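Local coordinates for beta-lactamase domain protein (Burkholderia ambifaria, PDB 5I0P) that binds two zinc ions in a metallo-beta-lactamase fold and is probably a metal-dependent hydrolase of that superfamily, at residues Thr80-Ile85 / Phe108-Trp113. Numbering follows the deposited sequence.
Sequences THWEQI and FGLANW
Glu83 OE1 lies 3.7 Å from Trp113 CZ2, with the carboxylate plane turned 82° from that of the indole. OE1 takes a hydrogen bond from Asp119 N, and OE2 forms a salt bridge with Arg122. Asp119 OD1 also accepts from Trp113 NE1, so one residue ties both side chains. A bend at chi2 brings the carboxylate back toward the indole. The closest apolar touch is at the far end of the Trp113 ring: Trp82 CB sits in its plane, at the edge, 3.5 Å from Trp113 CZ3. With CG anti to the backbone N (chi1 -175°), the Trp113 ring extends toward helix 76-88. The two indoles meet obliquely, with planes at 49°; the centroids of the Trp82 five-membered ring and the Trp113 six-membered ring are 5.8 Å apart. Leu110 CD1 lies 3.9 Å from Trp82 CD1, at the edge of that ring and near its plane, while Trp82 NE1 donates to Cys71 O. Leu110 is the N-cap of helix 111-115 and closely follows the zinc ligand His107; the contact thus packs two helices of the metallo-beta-lactamase fold together just beyond its metal-binding HxHxDH motif.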
ATOM      1  N   THR A  80       9.429  18.264   8.350  1.00 45.38           N
ATOM      2  CA  THR A  80       9.567  18.927   9.636  1.00 41.64           C
ATOM      3  C   THR A  80       9.329  17.945  10.774  1.00 43.27           C
ATOM      4  O   THR A  80      10.041  17.979  11.791  1.00 44.87           O
ATOM      5  CB  THR A  80       8.570  20.097   9.733  1.00 45.06           C
ATOM      6  OG1 THR A  80       8.820  21.062   8.700  1.00 41.14           O
ATOM      7  CG2 THR A  80       8.691  20.812  11.109  1.00 38.10           C
ATOM      8  N   HIS A  81       8.316  17.072  10.630  1.00 36.80           N
ATOM      9  CA  HIS A  81       8.020  16.102  11.682  1.00 37.03           C
ATOM     10  C   HIS A  81       9.108  15.025  11.780  1.00 38.92           C
ATOM     11  O   HIS A  81       9.455  14.581  12.884  1.00 44.17           O
ATOM     12  CB  HIS A  81       6.643  15.481  11.448  1.00 30.94           C
ATOM     13  CG  HIS A  81       5.500  16.448  11.579  1.00 34.50           C
ATOM     14  ND1 HIS A  81       5.560  17.579  12.370  1.00 42.34           N
ATOM     15  CD2 HIS A  81       4.258  16.442  11.032  1.00 35.19           C
ATOM     16  CE1 HIS A  81       4.410  18.228  12.295  1.00 40.12           C
ATOM     17  NE2 HIS A  81       3.600  17.557  11.500  1.00 39.08           N
ATOM     18  N   TRP A  82       9.673  14.602  10.649  1.00 32.86           N
ATOM     19  CA  TRP A  82      10.803  13.680  10.706  1.00 30.83           C
ATOM     20  C   TRP A  82      11.972  14.311  11.452  1.00 38.11           C
ATOM     21  O   TRP A  82      12.585  13.674  12.324  1.00 38.22           O
ATOM     22  CB  TRP A  82      11.240  13.279   9.298  1.00 33.16           C
ATOM     23  CG  TRP A  82      10.650  12.019   8.772  1.00 30.61           C
ATOM     24  CD1 TRP A  82       9.988  11.866   7.589  1.00 26.71           C
ATOM     25  CD2 TRP A  82      10.679  10.723   9.391  1.00 29.33           C
ATOM     26  NE1 TRP A  82       9.600  10.556   7.433  1.00 29.41           N
ATOM     27  CE2 TRP A  82      10.002   9.833   8.525  1.00 28.02           C
ATOM     28  CE3 TRP A  82      11.191  10.231  10.604  1.00 32.49           C
ATOM     29  CZ2 TRP A  82       9.858   8.465   8.809  1.00 25.07           C
ATOM     30  CZ3 TRP A  82      11.037   8.875  10.896  1.00 31.09           C
ATOM     31  CH2 TRP A  82      10.370   8.010   9.997  1.00 27.80           C
ATOM     32  N   GLU A  83      12.288  15.576  11.130  1.00 35.73           N
ATOM     33  CA  GLU A  83      13.382  16.251  11.829  1.00 41.81           C
ATOM     34  C   GLU A  83      13.137  16.305  13.322  1.00 41.67           C
ATOM     35  O   GLU A  83      14.074  16.140  14.107  1.00 49.91           O
ATOM     36  CB  GLU A  83      13.606  17.656  11.280  1.00 37.63           C
ATOM     37  CG  GLU A  83      14.395  17.653   9.969  1.00 50.00           C
ATOM     38  CD  GLU A  83      15.793  17.077  10.134  1.00 47.75           C
ATOM     39  OE1 GLU A  83      16.240  16.368   9.235  1.00 48.39           O
ATOM     40  OE2 GLU A  83      16.435  17.314  11.179  1.00 53.81           O
ATOM     41  N   GLN A  84      11.882  16.493  13.731  1.00 39.57           N
ATOM     42  CA  GLN A  84      11.549  16.474  15.148  1.00 41.71           C
ATOM     43  C   GLN A  84      11.719  15.082  15.741  1.00 42.23           C
ATOM     44  O   GLN A  84      12.181  14.939  16.882  1.00 45.67           O
ATOM     45  CB  GLN A  84      10.123  16.971  15.359  1.00 51.50           C
ATOM     46  CG  GLN A  84       9.974  18.481  15.303  1.00 67.09           C
ATOM     47  CD  GLN A  84       8.523  18.932  15.160  1.00 77.71           C
ATOM     48  OE1 GLN A  84       7.589  18.114  15.076  1.00 84.23           O
ATOM     49  NE2 GLN A  84       8.331  20.250  15.113  1.00 73.05           N
ATOM     50  N   ILE A  85      11.362  14.040  14.990  1.00 40.44           N
ATOM     51  CA  ILE A  85      11.552  12.689  15.510  1.00 40.33           C
ATOM     52  C   ILE A  85      13.033  12.351  15.602  1.00 44.53           C
ATOM     53  O   ILE A  85      13.473  11.689  16.553  1.00 39.80           O
ATOM     54  CB  ILE A  85      10.785  11.669  14.656  1.00 36.01           C
ATOM     55  CG1 ILE A  85       9.309  11.620  15.094  1.00 31.89           C
ATOM     56  CG2 ILE A  85      11.500  10.290  14.678  1.00 32.17           C
ATOM     57  CD1 ILE A  85       8.332  11.702  13.972  1.00 34.56           C
ATOM     58  N   PHE A 108       6.924   6.107  -0.237  1.00 19.38           N
ATOM     59  CA  PHE A 108       8.217   6.088  -0.896  1.00 19.86           C
ATOM     60  C   PHE A 108       8.795   7.469  -1.128  1.00 20.85           C
ATOM     61  O   PHE A 108      10.000   7.570  -1.355  1.00 21.37           O
ATOM     62  CB  PHE A 108       8.080   5.387  -2.255  1.00 24.23           C
ATOM     63  CG  PHE A 108       9.366   5.065  -2.940  1.00 23.09           C
ATOM     64  CD1 PHE A 108      10.430   4.506  -2.254  1.00 27.88           C
ATOM     65  CD2 PHE A 108       9.490   5.262  -4.319  1.00 26.38           C
ATOM     66  CE1 PHE A 108      11.628   4.171  -2.922  1.00 23.51           C
ATOM     67  CE2 PHE A 108      10.653   4.898  -5.001  1.00 29.97           C
ATOM     68  CZ  PHE A 108      11.731   4.359  -4.286  1.00 30.78           C
ATOM     69  N   GLY A 109       7.980   8.525  -1.035  1.00 22.90           N
ATOM     70  CA  GLY A 109       8.420   9.851  -1.447  1.00 23.90           C
ATOM     71  C   GLY A 109       9.703  10.323  -0.777  1.00 31.24           C
ATOM     72  O   GLY A 109      10.595  10.870  -1.440  1.00 33.38           O
ATOM     73  N   LEU A 110       9.811  10.143   0.549  1.00 31.93           N
ATOM     74  CA  LEU A 110      10.951  10.672   1.297  1.00 34.15           C
ATOM     75  C   LEU A 110      12.062   9.646   1.485  1.00 31.68           C
ATOM     76  O   LEU A 110      12.926   9.826   2.358  1.00 29.88           O
ATOM     77  CB  LEU A 110      10.513  11.209   2.658  1.00 28.16           C
ATOM     78  CG  LEU A 110       9.897  12.578   2.543  1.00 28.70           C
ATOM     79  CD1 LEU A 110       9.476  13.049   3.913  1.00 31.23           C
ATOM     80  CD2 LEU A 110      10.908  13.493   1.937  1.00 33.41           C
ATOM     81  N   ALA A 111      12.035   8.565   0.708  1.00 29.13           N
ATOM     82  CA  ALA A 111      13.026   7.514   0.873  1.00 27.79           C
ATOM     83  C   ALA A 111      14.438   8.039   0.613  1.00 33.96           C
ATOM     84  O   ALA A 111      15.353   7.826   1.431  1.00 33.19           O
ATOM     85  CB  ALA A 111      12.679   6.340  -0.038  1.00 26.83           C
ATOM     86  N   ASN A 112      14.639   8.771  -0.491  1.00 30.84           N
ATOM     87  CA  ASN A 112      15.982   9.279  -0.754  1.00 32.81           C
ATOM     88  C   ASN A 112      16.425  10.258   0.324  1.00 38.15           C
ATOM     89  O   ASN A 112      17.540  10.161   0.844  1.00 43.56           O
ATOM     90  CB  ASN A 112      16.077   9.941  -2.115  1.00 32.21           C
ATOM     91  CG  ASN A 112      17.520  10.194  -2.496  1.00 35.81           C
ATOM     92  OD1 ASN A 112      18.245   9.258  -2.845  1.00 39.31           O
ATOM     93  ND2 ASN A 112      17.956  11.426  -2.398  1.00 35.76           N
ATOM     94  N   TRP A 113      15.548  11.195   0.691  1.00 39.71           N
ATOM     95  CA  TRP A 113      15.838  12.151   1.763  1.00 35.79           C
ATOM     96  C   TRP A 113      16.190  11.452   3.069  1.00 33.73           C
ATOM     97  O   TRP A 113      17.160  11.822   3.743  1.00 32.01           O
ATOM     98  CB  TRP A 113      14.621  13.041   1.973  1.00 34.52           C
ATOM     99  CG  TRP A 113      14.794  14.138   2.954  1.00 38.75           C
ATOM    100  CD1 TRP A 113      15.425  15.323   2.744  1.00 34.91           C
ATOM    101  CD2 TRP A 113      14.269  14.193   4.288  1.00 35.23           C
ATOM    102  NE1 TRP A 113      15.334  16.101   3.860  1.00 39.05           N
ATOM    103  CE2 TRP A 113      14.618  15.434   4.818  1.00 38.98           C
ATOM    104  CE3 TRP A 113      13.534  13.313   5.080  1.00 35.02           C
ATOM    105  CZ2 TRP A 113      14.290  15.809   6.123  1.00 43.66           C
ATOM    106  CZ3 TRP A 113      13.191  13.709   6.388  1.00 29.90           C
ATOM    107  CH2 TRP A 113      13.567  14.933   6.878  1.00 33.70           C
TER